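PDB 3LFZ: protein MJ1225 from Methanocaldococcus jannaschii, which binds AMP, ADP and ATP between its CBS motifs and probably senses cellular energy charge, as the related gamma subunit of AMP-activated protein kinase does. Local coordinates for residues Asn46-Ile51 with Glu92-Leu97; Gly188-Ile193 with Leu264-Ile269; Ala236-Lys241 with Leu257-Glu262. All coordinates share one frame; numbering follows the deposited sequence.

Interaction 1 of 3, residues Asn46-Ile51 with Glu92-Leu97. With ATP (adenosine-5'-triphosphate), chain B.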
loop_
_atom_site.group_PDB
_atom_site.type_symbol
_atom_site.label_atom_id
_atom_site.label_comp_id
_atom_site.label_asym_id
_atom_site.label_seq_id
_atom_site.Cartn_x
_atom_site.Cartn_y
_atom_site.Cartn_z
ATOM N N ASN A 46 13.330 -12.209 17.231
ATOM C CA ASN A 46 12.278 -12.190 16.208
ATOM C C ASN A 46 11.020 -11.421 16.628
ATOM O O ASN A 46 9.941 -11.610 16.058
ATOM C CB ASN A 46 11.935 -13.616 15.750
ATOM C CG ASN A 46 11.701 -13.712 14.255
ATOM O OD1 ASN A 46 12.428 -13.113 13.460
ATOM N ND2 ASN A 46 10.695 -14.486 13.861
ATOM N N LYS A 47 11.172 -10.546 17.620
ATOM C CA LYS A 47 10.076 -9.702 18.077
ATOM C C LYS A 47 9.822 -8.586 17.078
ATOM O O LYS A 47 10.758 -7.923 16.621
ATOM C CB LYS A 47 10.371 -9.120 19.463
ATOM C CG LYS A 47 10.261 -10.138 20.584
ATOM C CD LYS A 47 10.692 -9.558 21.917
ATOM C CE LYS A 47 10.730 -10.644 22.979
ATOM N NZ LYS A 47 11.139 -10.116 24.309
ATOM N N VAL A 48 8.551 -8.401 16.732
ATOM C CA VAL A 48 8.131 -7.305 15.868
ATOM C C VAL A 48 8.358 -5.993 16.612
ATOM O O VAL A 48 7.755 -5.747 17.659
ATOM C CB VAL A 48 6.644 -7.432 15.447
ATOM C CG1 VAL A 48 6.201 -6.218 14.632
ATOM C CG2 VAL A 48 6.420 -8.711 14.655
ATOM N N VAL A 49 9.256 -5.171 16.080
ATOM C CA VAL A 49 9.561 -3.878 16.685
ATOM C C VAL A 49 9.148 -2.731 15.771
ATOM O O VAL A 49 9.168 -1.570 16.176
ATOM C CB VAL A 49 11.064 -3.737 17.079
ATOM C CG1 VAL A 49 11.466 -4.811 18.086
ATOM C CG2 VAL A 49 11.968 -3.771 15.846
ATOM N N GLY A 50 8.780 -3.065 14.537
ATOM C CA GLY A 50 8.393 -2.058 13.561
ATOM C C GLY A 50 7.775 -2.638 12.308
ATOM O O GLY A 50 7.673 -3.857 12.154
ATOM N N ILE A 51 7.340 -1.746 11.425
ATOM C CA ILE A 51 6.821 -2.114 10.113
ATOM C C ILE A 51 7.141 -0.974 9.148
ATOM O O ILE A 51 7.138 0.198 9.534
ATOM C CB ILE A 51 5.291 -2.446 10.156
ATOM C CG1 ILE A 51 4.826 -3.096 8.846
ATOM C CG2 ILE A 51 4.447 -1.212 10.526
ATOM C CD1 ILE A 51 3.598 -3.997 9.007
ATOM N N GLU A 92 6.523 2.416 14.474
ATOM C CA GLU A 92 6.583 1.606 15.686
ATOM C C GLU A 92 5.186 1.556 16.301
ATOM O O GLU A 92 4.248 2.103 15.721
ATOM C CB GLU A 92 7.620 2.175 16.651
ATOM C CG GLU A 92 8.996 2.346 16.013
ATOM C CD GLU A 92 10.041 2.834 16.991
ATOM O OE1 GLU A 92 10.818 3.740 16.623
ATOM O OE2 GLU A 92 10.081 2.315 18.126
ATOM N N ASN A 93 5.031 0.899 17.451
ATOM C CA ASN A 93 3.701 0.703 18.036
ATOM C C ASN A 93 2.799 0.027 16.990
ATOM O O ASN A 93 1.726 0.532 16.651
ATOM C CB ASN A 93 3.122 2.054 18.506
ATOM C CG ASN A 93 1.876 1.910 19.375
ATOM O OD1 ASN A 93 1.624 0.858 19.967
ATOM N ND2 ASN A 93 1.095 2.982 19.460
ATOM N N VAL A 94 3.265 -1.112 16.474
ATOM C CA VAL A 94 2.623 -1.819 15.354
ATOM C C VAL A 94 1.271 -2.417 15.743
ATOM O O VAL A 94 1.105 -2.896 16.862
ATOM C CB VAL A 94 3.545 -2.951 14.809
ATOM C CG1 VAL A 94 2.931 -3.637 13.586
ATOM C CG2 VAL A 94 4.923 -2.405 14.470
ATOM N N ILE A 95 0.308 -2.384 14.824
ATOM C CA ILE A 95 -0.955 -3.092 15.030
ATOM C C ILE A 95 -0.801 -4.557 14.612
ATOM O O ILE A 95 -0.616 -4.863 13.431
ATOM C CB ILE A 95 -2.137 -2.425 14.290
ATOM C CG1 ILE A 95 -2.319 -0.986 14.779
ATOM C CG2 ILE A 95 -3.425 -3.225 14.505
ATOM C CD1 ILE A 95 -3.230 -0.142 13.917
ATOM N N THR A 96 -0.869 -5.448 15.599
ATOM C CA THR A 96 -0.654 -6.881 15.393
ATOM C C THR A 96 -1.860 -7.696 15.858
ATOM O O THR A 96 -2.735 -7.178 16.556
ATOM C CB THR A 96 0.593 -7.390 16.160
ATOM O OG1 THR A 96 0.363 -7.298 17.573
ATOM C CG2 THR A 96 1.842 -6.585 15.792
ATOM N N LEU A 97 -1.895 -8.969 15.470
ATOM C CA LEU A 97 -2.882 -9.910 15.998
ATOM C C LEU A 97 -2.196 -11.061 16.732
ATOM O O LEU A 97 -1.138 -11.533 16.309
ATOM C CB LEU A 97 -3.784 -10.451 14.883
ATOM C CG LEU A 97 -4.649 -9.462 14.093
ATOM C CD1 LEU A 97 -5.203 -10.131 12.851
ATOM C CD2 LEU A 97 -5.778 -8.878 14.941
HETATM P PG ATP B . -3.621 -0.607 2.420
HETATM O O1G ATP B . -3.777 0.788 1.634
HETATM O O2G ATP B . -4.840 -0.942 3.196
HETATM O O3G ATP B . -3.343 -1.687 1.240
HETATM P PB ATP B . -2.131 0.015 4.824
HETATM O O1B ATP B . -3.040 1.153 5.096
HETATM O O2B ATP B . -2.169 -1.174 5.701
HETATM O O3B ATP B . -2.240 -0.473 3.271
HETATM P PA ATP B . -0.038 1.679 3.940
HETATM O O1A ATP B . 0.947 1.061 3.027
HETATM O O2A ATP B . -1.133 2.513 3.394
HETATM O O3A ATP B . -0.610 0.524 4.887
HETATM O "O5'" ATP B . 0.807 2.545 5.004
HETATM C "C5'" ATP B . 0.263 3.651 5.745
HETATM C "C4'" ATP B . 0.980 3.780 7.099
HETATM O "O4'" ATP B . 0.458 2.722 7.948
HETATM C "C3'" ATP B . 2.494 3.542 6.972
HETATM O "O3'" ATP B . 3.188 4.499 7.776
HETATM C "C2'" ATP B . 2.679 2.124 7.513
HETATM O "O2'" ATP B . 3.968 1.956 8.109
HETATM C "C1'" ATP B . 1.575 2.050 8.566
HETATM N N9 ATP B . 1.153 0.650 8.836
HETATM C C8 ATP B . 0.810 -0.274 7.933
HETATM N N7 ATP B . 0.490 -1.409 8.557
HETATM C C5 ATP B . 0.621 -1.206 9.864
HETATM C C6 ATP B . 0.429 -1.995 10.996
HETATM N N6 ATP B . 0.027 -3.261 10.899
HETATM N N1 ATP B . 0.659 -1.457 12.204
HETATM C C2 ATP B . 1.062 -0.198 12.337
HETATM N N3 ATP B . 1.252 0.577 11.279
HETATM C C4 ATP B . 1.040 0.104 10.039
HETATM O O HOH W 1 10.074 -0.242 18.334
#
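V94 rests one methyl on the backbone of G50, CG2 lying 3.6 Å from G50 C, and so joins the first two CBS motifs of the chain, whose pairing forms a Bateman module. The methyl settles there on bare main chain, since glycine carries no side chain. The same V94 CG2 meets I51 CG2 at 4.1 Å and also packs on V48, whose side chain crosses that of V94 at about a right angle. With V94 CG1 anti to the backbone N (chi1 -176°), the two branches divide their work: CG2 stays with the protein, while CG1 reaches N1 of the ATP adenine at 3.4 Å. From strand 48-53, I51 adds its CG2, 3.7 Å from adenine C4, so beta-branched residues from both motifs cover one and the same face of the base. Its Watson-Crick edge is read by the main chain of I95: I95 N donates to N1 over 2.8 Å, and N6 donates to I95 O over 3.1 Å, nearly straight at 173°.

Farther out, V49 and G50 both face V40 in a classic beta bulge, while strand 117-121 backs the valines, with P119 against V94 and V121 against V48. On the solvent-exposed side, E92 extends its chain to a water that donates both to V49 O at 2.7 Å and to E92 OE2 at 2.6 Å.

Interaction 2 of 3, residues Gly188-Ile193 with Leu264-Ile269. With ATP (adenosine-5'-triphosphate), chain D; ADP (adenosine-5'-diphosphate), chain C.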
loop_
_atom_site.group_PDB
_atom_site.type_symbol
_atom_site.label_atom_id
_atom_site.label_comp_id
_atom_site.label_asym_id
_atom_site.label_seq_id
_atom_site.Cartn_x
_atom_site.Cartn_y
_atom_site.Cartn_z
ATOM N N GLY A 188 -12.471 15.676 -15.687
ATOM C CA GLY A 188 -13.515 14.778 -15.193
ATOM C C GLY A 188 -13.400 13.344 -15.684
ATOM O O GLY A 188 -14.162 12.475 -15.258
ATOM N N ARG A 189 -12.441 13.098 -16.575
ATOM C CA ARG A 189 -12.248 11.782 -17.181
ATOM C C ARG A 189 -11.057 11.033 -16.593
ATOM O O ARG A 189 -10.000 11.622 -16.365
ATOM C CB ARG A 189 -12.084 11.915 -18.700
ATOM C CG ARG A 189 -13.363 11.694 -19.496
ATOM C CD ARG A 189 -14.300 12.898 -19.467
ATOM N NE ARG A 189 -15.677 12.488 -19.736
ATOM C CZ ARG A 189 -16.610 13.261 -20.289
ATOM N NH1 ARG A 189 -16.330 14.508 -20.657
ATOM N NH2 ARG A 189 -17.830 12.777 -20.487
ATOM N N LEU A 190 -11.243 9.734 -16.352
ATOM C CA LEU A 190 -10.167 8.854 -15.897
ATOM C C LEU A 190 -9.157 8.646 -17.014
ATOM O O LEU A 190 -9.502 8.145 -18.084
ATOM C CB LEU A 190 -10.722 7.497 -15.451
ATOM C CG LEU A 190 -9.732 6.465 -14.903
ATOM C CD1 LEU A 190 -9.301 6.802 -13.486
ATOM C CD2 LEU A 190 -10.336 5.082 -14.958
ATOM N N VAL A 191 -7.914 9.035 -16.766
ATOM C CA VAL A 191 -6.861 8.845 -17.756
ATOM C C VAL A 191 -5.771 7.901 -17.258
ATOM O O VAL A 191 -4.858 7.546 -18.006
ATOM C CB VAL A 191 -6.247 10.193 -18.234
ATOM C CG1 VAL A 191 -7.290 11.030 -18.970
ATOM C CG2 VAL A 191 -5.644 10.972 -17.066
ATOM N N GLY A 192 -5.870 7.489 -16.000
ATOM C CA GLY A 192 -4.876 6.593 -15.441
ATOM C C GLY A 192 -5.017 6.299 -13.968
ATOM O O GLY A 192 -5.956 6.746 -13.311
ATOM N N ILE A 193 -4.072 5.514 -13.466
ATOM C CA ILE A 193 -3.939 5.255 -12.045
ATOM C C ILE A 193 -2.462 5.379 -11.660
ATOM O O ILE A 193 -1.569 5.077 -12.460
ATOM C CB ILE A 193 -4.545 3.873 -11.652
ATOM C CG1 ILE A 193 -4.841 3.808 -10.147
ATOM C CG2 ILE A 193 -3.668 2.708 -12.138
ATOM C CD1 ILE A 193 -5.843 2.729 -9.753
ATOM N N LEU A 264 -16.347 7.270 -18.959
ATOM C CA LEU A 264 -15.144 7.344 -18.116
ATOM C C LEU A 264 -15.110 8.541 -17.159
ATOM O O LEU A 264 -14.036 8.999 -16.762
ATOM C CB LEU A 264 -13.855 7.264 -18.957
ATOM C CG LEU A 264 -13.645 6.060 -19.886
ATOM C CD1 LEU A 264 -12.308 6.176 -20.605
ATOM C CD2 LEU A 264 -13.740 4.727 -19.142
ATOM N N ARG A 265 -16.289 9.039 -16.794
ATOM C CA ARG A 265 -16.418 10.017 -15.716
ATOM C C ARG A 265 -16.402 9.279 -14.379
ATOM O O ARG A 265 -16.962 8.188 -14.256
ATOM C CB ARG A 265 -17.691 10.857 -15.877
ATOM C CG ARG A 265 -17.638 11.835 -17.051
ATOM C CD ARG A 265 -19.005 12.430 -17.390
ATOM N NE ARG A 265 -19.315 13.635 -16.618
ATOM C CZ ARG A 265 -18.958 14.873 -16.959
ATOM N NH1 ARG A 265 -18.260 15.098 -18.067
ATOM N NH2 ARG A 265 -19.299 15.890 -16.179
ATOM N N ILE A 266 -15.754 9.883 -13.386
ATOM C CA ILE A 266 -15.500 9.229 -12.100
ATOM C C ILE A 266 -16.707 9.291 -11.182
ATOM O O ILE A 266 -17.165 10.375 -10.808
ATOM C CB ILE A 266 -14.286 9.858 -11.368
ATOM C CG1 ILE A 266 -13.139 10.130 -12.348
ATOM C CG2 ILE A 266 -13.842 8.978 -10.189
ATOM C CD1 ILE A 266 -12.607 8.891 -13.057
ATOM N N LYS A 267 -17.211 8.118 -10.816
ATOM C CA LYS A 267 -18.341 8.018 -9.903
ATOM C C LYS A 267 -17.878 7.687 -8.491
ATOM O O LYS A 267 -18.589 7.943 -7.517
ATOM C CB LYS A 267 -19.347 6.965 -10.389
ATOM C CG LYS A 267 -19.950 7.208 -11.787
ATOM C CD LYS A 267 -20.516 8.629 -11.996
ATOM C CE LYS A 267 -21.535 9.050 -10.929
ATOM N NZ LYS A 267 -22.798 8.262 -10.961
ATOM N N GLY A 268 -16.680 7.117 -8.394
ATOM C CA GLY A 268 -16.128 6.701 -7.116
ATOM C C GLY A 268 -14.910 5.809 -7.249
ATOM O O GLY A 268 -14.290 5.732 -8.311
ATOM N N ILE A 269 -14.566 5.154 -6.148
ATOM C CA ILE A 269 -13.479 4.189 -6.093
ATOM C C ILE A 269 -13.937 3.104 -5.127
ATOM O O ILE A 269 -14.658 3.390 -4.171
ATOM C CB ILE A 269 -12.136 4.847 -5.636
ATOM C CG1 ILE A 269 -10.965 3.859 -5.750
ATOM C CG2 ILE A 269 -12.252 5.450 -4.220
ATOM C CD1 ILE A 269 -9.589 4.510 -5.752
HETATM P PG ATP D . -0.367 -5.061 -3.463
HETATM O O1G ATP D . -0.533 -4.310 -2.036
HETATM O O2G ATP D . 0.953 -4.787 -4.080
HETATM O O3G ATP D . -0.515 -6.618 -3.086
HETATM P PB ATP D . -2.130 -3.144 -4.428
HETATM O O1B ATP D . -3.603 -3.146 -4.402
HETATM O O2B ATP D . -1.390 -2.415 -3.380
HETATM O O3B ATP D . -1.605 -4.655 -4.429
HETATM P PA ATP D . -0.328 -1.621 -5.910
HETATM O O1A ATP D . -0.623 -0.295 -5.322
HETATM O O2A ATP D . 0.810 -2.401 -5.379
HETATM O O3A ATP D . -1.656 -2.539 -5.848
HETATM O "O5'" ATP D . -0.134 -1.443 -7.485
HETATM C "C5'" ATP D . 0.747 -2.298 -8.237
HETATM C "C4'" ATP D . 0.699 -1.923 -9.724
HETATM O "O4'" ATP D . -0.652 -2.152 -10.217
HETATM C "C3'" ATP D . 0.986 -0.423 -9.866
HETATM O "O3'" ATP D . 1.852 -0.204 -10.982
HETATM C "C2'" ATP D . -0.387 0.191 -10.125
HETATM O "O2'" ATP D . -0.280 1.351 -10.960
HETATM C "C1'" ATP D . -1.129 -0.938 -10.839
HETATM N N9 ATP D . -2.590 -0.851 -10.567
HETATM C C8 ATP D . -3.162 -0.689 -9.369
HETATM N N7 ATP D . -4.489 -0.659 -9.508
HETATM C C5 ATP D . -4.762 -0.806 -10.801
HETATM C C6 ATP D . -5.940 -0.852 -11.535
HETATM N N6 ATP D . -7.120 -0.734 -10.928
HETATM N N1 ATP D . -5.868 -1.017 -12.870
HETATM C C2 ATP D . -4.699 -1.134 -13.487
HETATM N N3 ATP D . -3.560 -1.092 -12.813
HETATM C C4 ATP D . -3.558 -0.932 -11.476
HETATM P PB ADP C . -5.907 2.678 -0.435
HETATM O O1B ADP C . -5.886 1.312 -1.011
HETATM O O2B ADP C . -5.820 3.829 -1.585
HETATM O O3B ADP C . -4.704 3.013 0.609
HETATM P PA ADP C . -7.801 1.832 1.408
HETATM O O1A ADP C . -7.971 0.488 0.796
HETATM O O2A ADP C . -6.792 1.872 2.688
HETATM O O3A ADP C . -7.247 2.934 0.370
HETATM O "O5'" ADP C . -9.253 2.393 1.738
HETATM C "C5'" ADP C . -9.693 3.095 2.893
HETATM C "C4'" ADP C . -10.968 3.870 2.493
HETATM O "O4'" ADP C . -10.531 5.037 1.735
HETATM C "C3'" ADP C . -11.890 3.055 1.566
HETATM O "O3'" ADP C . -13.259 3.348 1.862
HETATM C "C2'" ADP C . -11.523 3.558 0.171
HETATM O "O2'" ADP C . -12.617 3.434 -0.738
HETATM C "C1'" ADP C . -11.182 5.025 0.431
HETATM N N9 ADP C . -10.253 5.523 -0.625
HETATM C C8 ADP C . -9.207 4.872 -1.145
HETATM N N7 ADP C . -8.617 5.632 -2.069
HETATM C C5 ADP C . -9.286 6.775 -2.142
HETATM C C6 ADP C . -9.146 7.929 -2.905
HETATM N N6 ADP C . -8.166 8.046 -3.798
HETATM N N1 ADP C . -10.021 8.932 -2.721
HETATM C C2 ADP C . -11.003 8.830 -1.833
HETATM N N3 ADP C . -11.163 7.744 -1.093
HETATM C C4 ADP C . -10.326 6.704 -1.225
#
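L190 and L264 share the direct hydrogen bond between these segments, which come from the third and fourth CBS motifs: L190 N donates to L264 O over 2.9 Å, at a nearly straight N-H...O angle of 167°. R189 and R265 face each other as a single bridge, an antiparallel non-hydrogen-bonded pair of whose two flanking bonds only this one is made. Weaker polar contacts accompany it. L264 O also receives the CA-H of R189, with CA 3.3 Å from that oxygen, and G188 O receives the CA-H of R265 at a CA to O distance of 3.4 Å. G188, with its positive phi, holds a backbone shape that glycine adopts easily.

The apolar part is small and tight. I266 CD1 presses on L190 CB at 3.4 Å, closer than ordinary van der Waals contact, and the two side chains cross at about a right angle. Flexible, unbranched at CB, leucine can offer that carbon while its own tip packs on V260. Deeper along the strands, I193 CG2 lies 3.7 Å from C4 of ATP and I269 CG2 3.8 Å from C4 of ADP.

The charged part is at the surface. A bend at chi3 (87°) carries R265 NH1 over one face of the R189 guanidinium, toward its rim, with the two planes 79° apart and NH1 to NH1 only 3.3 Å. R265 CD lies 3.3 Å from R189 NH2. R189 NE also makes a weak hydrogen bond to N263 O. Two donors face each other here, so the arginines gain packing but no mutual hydrogen bond, and their like charges probably oppose the approach.

Interaction 3 of 3, residues Ala236-Lys241 with Leu257-Glu262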
loop_
_atom_site.group_PDB
_atom_site.type_symbol
_atom_site.label_atom_id
_atom_site.label_comp_id
_atom_site.label_asym_id
_atom_site.label_seq_id
_atom_site.Cartn_x
_atom_site.Cartn_y
_atom_site.Cartn_z
ATOM N N ALA A 236 -14.282 -0.337 -12.343
ATOM C CA ALA A 236 -15.573 -0.954 -12.043
ATOM C C ALA A 236 -16.713 -0.012 -12.430
ATOM O O ALA A 236 -16.475 1.140 -12.799
ATOM C CB ALA A 236 -15.656 -1.327 -10.568
ATOM N N LYS A 237 -17.947 -0.508 -12.365
ATOM C CA LYS A 237 -19.117 0.334 -12.610
ATOM C C LYS A 237 -20.311 -0.027 -11.743
ATOM O O LYS A 237 -20.451 -1.161 -11.284
ATOM C CB LYS A 237 -19.505 0.374 -14.099
ATOM C CG LYS A 237 -19.601 -0.975 -14.809
ATOM C CD LYS A 237 -19.965 -0.806 -16.284
ATOM C CE LYS A 237 -18.983 0.112 -17.024
ATOM N NZ LYS A 237 -19.480 0.502 -18.374
ATOM N N GLU A 238 -21.161 0.971 -11.520
ATOM C CA GLU A 238 -22.391 0.813 -10.760
ATOM C C GLU A 238 -23.232 -0.296 -11.378
ATOM O O GLU A 238 -23.448 -0.323 -12.594
ATOM C CB GLU A 238 -23.163 2.131 -10.737
ATOM C CG GLU A 238 -22.258 3.359 -10.762
ATOM C CD GLU A 238 -22.839 4.540 -10.015
ATOM O OE1 GLU A 238 -22.751 5.668 -10.539
ATOM O OE2 GLU A 238 -23.382 4.342 -8.906
ATOM N N GLY A 239 -23.679 -1.222 -10.539
ATOM C CA GLY A 239 -24.432 -2.371 -11.016
ATOM C C GLY A 239 -23.594 -3.625 -11.175
ATOM O O GLY A 239 -24.145 -4.718 -11.326
ATOM N N ASP A 240 -22.267 -3.482 -11.162
ATOM C CA ASP A 240 -21.380 -4.647 -11.161
ATOM C C ASP A 240 -21.551 -5.414 -9.860
ATOM O O ASP A 240 -21.798 -4.817 -8.808
ATOM C CB ASP A 240 -19.912 -4.243 -11.325
ATOM C CG ASP A 240 -19.558 -3.853 -12.749
ATOM O OD1 ASP A 240 -20.292 -4.222 -13.692
ATOM O OD2 ASP A 240 -18.522 -3.178 -12.925
ATOM N N LYS A 241 -21.417 -6.734 -9.932
ATOM C CA LYS A 241 -21.551 -7.580 -8.750
ATOM C C LYS A 241 -20.332 -7.441 -7.847
ATOM O O LYS A 241 -19.203 -7.333 -8.331
ATOM C CB LYS A 241 -21.768 -9.049 -9.139
ATOM C CG LYS A 241 -22.967 -9.307 -10.063
ATOM C CD LYS A 241 -24.277 -8.766 -9.492
ATOM C CE LYS A 241 -25.425 -8.961 -10.473
ATOM N NZ LYS A 241 -26.531 -7.981 -10.217
ATOM N N LEU A 257 -10.153 -0.336 -7.550
ATOM C CA LEU A 257 -10.667 -0.075 -8.891
ATOM C C LEU A 257 -11.446 1.244 -8.924
ATOM O O LEU A 257 -12.432 1.393 -8.199
ATOM C CB LEU A 257 -11.567 -1.227 -9.366
ATOM C CG LEU A 257 -10.973 -2.590 -9.752
ATOM C CD1 LEU A 257 -10.412 -3.347 -8.558
ATOM C CD2 LEU A 257 -12.035 -3.432 -10.441
ATOM N N PRO A 258 -11.000 2.213 -9.751
ATOM C CA PRO A 258 -11.828 3.402 -9.955
ATOM C C PRO A 258 -13.180 3.008 -10.558
ATOM O O PRO A 258 -13.238 2.115 -11.404
ATOM C CB PRO A 258 -11.014 4.231 -10.953
ATOM C CG PRO A 258 -9.612 3.785 -10.753
ATOM C CD PRO A 258 -9.712 2.318 -10.461
ATOM N N VAL A 259 -14.255 3.647 -10.104
ATOM C CA VAL A 259 -15.599 3.349 -10.607
ATOM C C VAL A 259 -15.988 4.377 -11.665
ATOM O O VAL A 259 -16.036 5.576 -11.380
ATOM C CB VAL A 259 -16.648 3.304 -9.464
ATOM C CG1 VAL A 259 -18.053 3.068 -10.019
ATOM C CG2 VAL A 259 -16.290 2.223 -8.453
ATOM N N VAL A 260 -16.254 3.908 -12.884
ATOM C CA VAL A 260 -16.460 4.820 -14.013
ATOM C C VAL A 260 -17.778 4.706 -14.783
ATOM O O VAL A 260 -18.369 3.629 -14.915
ATOM C CB VAL A 260 -15.291 4.771 -15.048
ATOM C CG1 VAL A 260 -13.970 5.177 -14.403
ATOM C CG2 VAL A 260 -15.195 3.395 -15.715
ATOM N N ASP A 261 -18.207 5.871 -15.264
ATOM C CA ASP A 261 -19.100 6.042 -16.406
ATOM C C ASP A 261 -18.717 5.166 -17.594
ATOM O O ASP A 261 -17.563 4.735 -17.715
ATOM C CB ASP A 261 -18.965 7.488 -16.892
ATOM C CG ASP A 261 -20.217 8.313 -16.695
ATOM O OD1 ASP A 261 -20.420 9.258 -17.491
ATOM O OD2 ASP A 261 -20.995 8.038 -15.757
ATOM N N GLU A 262 -19.679 4.942 -18.488
ATOM C CA GLU A 262 -19.381 4.441 -19.829
ATOM C C GLU A 262 -18.611 5.529 -20.595
ATOM O O GLU A 262 -17.914 5.238 -21.571
ATOM C CB GLU A 262 -20.670 4.056 -20.567
ATOM C CG GLU A 262 -20.471 3.254 -21.863
ATOM C CD GLU A 262 -20.901 1.794 -21.753
ATOM O OE1 GLU A 262 -20.396 1.072 -20.863
ATOM O OE2 GLU A 262 -21.742 1.366 -22.574
#
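A236 is bridged to V259 by two backbone hydrogen bonds in the pattern of a parallel pair, A236 N giving to P258 O at 2.8 Å and V260 N to A236 O at 2.8 Å, although the touching parts run 60° apart and the pairing stops at this single bridge. It corresponds to the first beta-alpha-beta step of the CBS fold, its first strand here reduced to that one bridge, and helix 242-252 carries the chain from the segment 236-241 back to strand 256-260. Just after the bridge the chain reverses in a type II turn from K237 to D240, with D240 N bonded to K237 O at 2.9 Å. G239 sits at the turn's third position, where the backbone angles call for glycine. The D240 carboxylate braces the turn: its OD2 accepts K237 N at 2.8 Å, from 45° out of the carboxylate plane. K241 then takes the N-cap position of the helix.

Among the side chains, A236 CB is met by L257 CD2 and V259 CG2, each at 4.2 Å, and also packs on I245 of the helix; a small methyl fits between strand and helix. V259 turns its other branch, CG1, against the K237 backbone and the aliphatic part of E238. The polar end of E238 leaves the contact, making salt bridges to R156 and K267. P258 points away from the 236-241 segment and packs on I193, beside a bound ATP.

The aliphatic part of K237 lies against the V260 carbonyl, CB 3.5 Å from V260 O. Its chi1 (49°) sets CG between the backbone N and the carbonyl carbon, and a bend at chi3 turns CE and NZ toward E262. There E262, itself bent at chi2, completes a salt bridge, K237 NZ to E262 OE1, at 2.7 Å.

Interactions 2 and 3 form one region, their centres about 10 Å apart, in which strands 256-260 and 266-271 are sheet neighbours. Their main chains are tied by a probable hydrogen bond between G268 O and V259 N (2.8 Å), and the salt bridge of K267 NZ with E238 OE1 spans 2.6 Å. Along the chain, interaction 3 falls wholly between the two segments of interaction 2. Interaction 1 lies on the opposite side of the chain's centre, its centre about 36 Å from that of interaction 2. The nucleotides relate the two sides: I51 and I193 take matching places beside the adenines of two different ATP molecules, and I269 beside that of ADP.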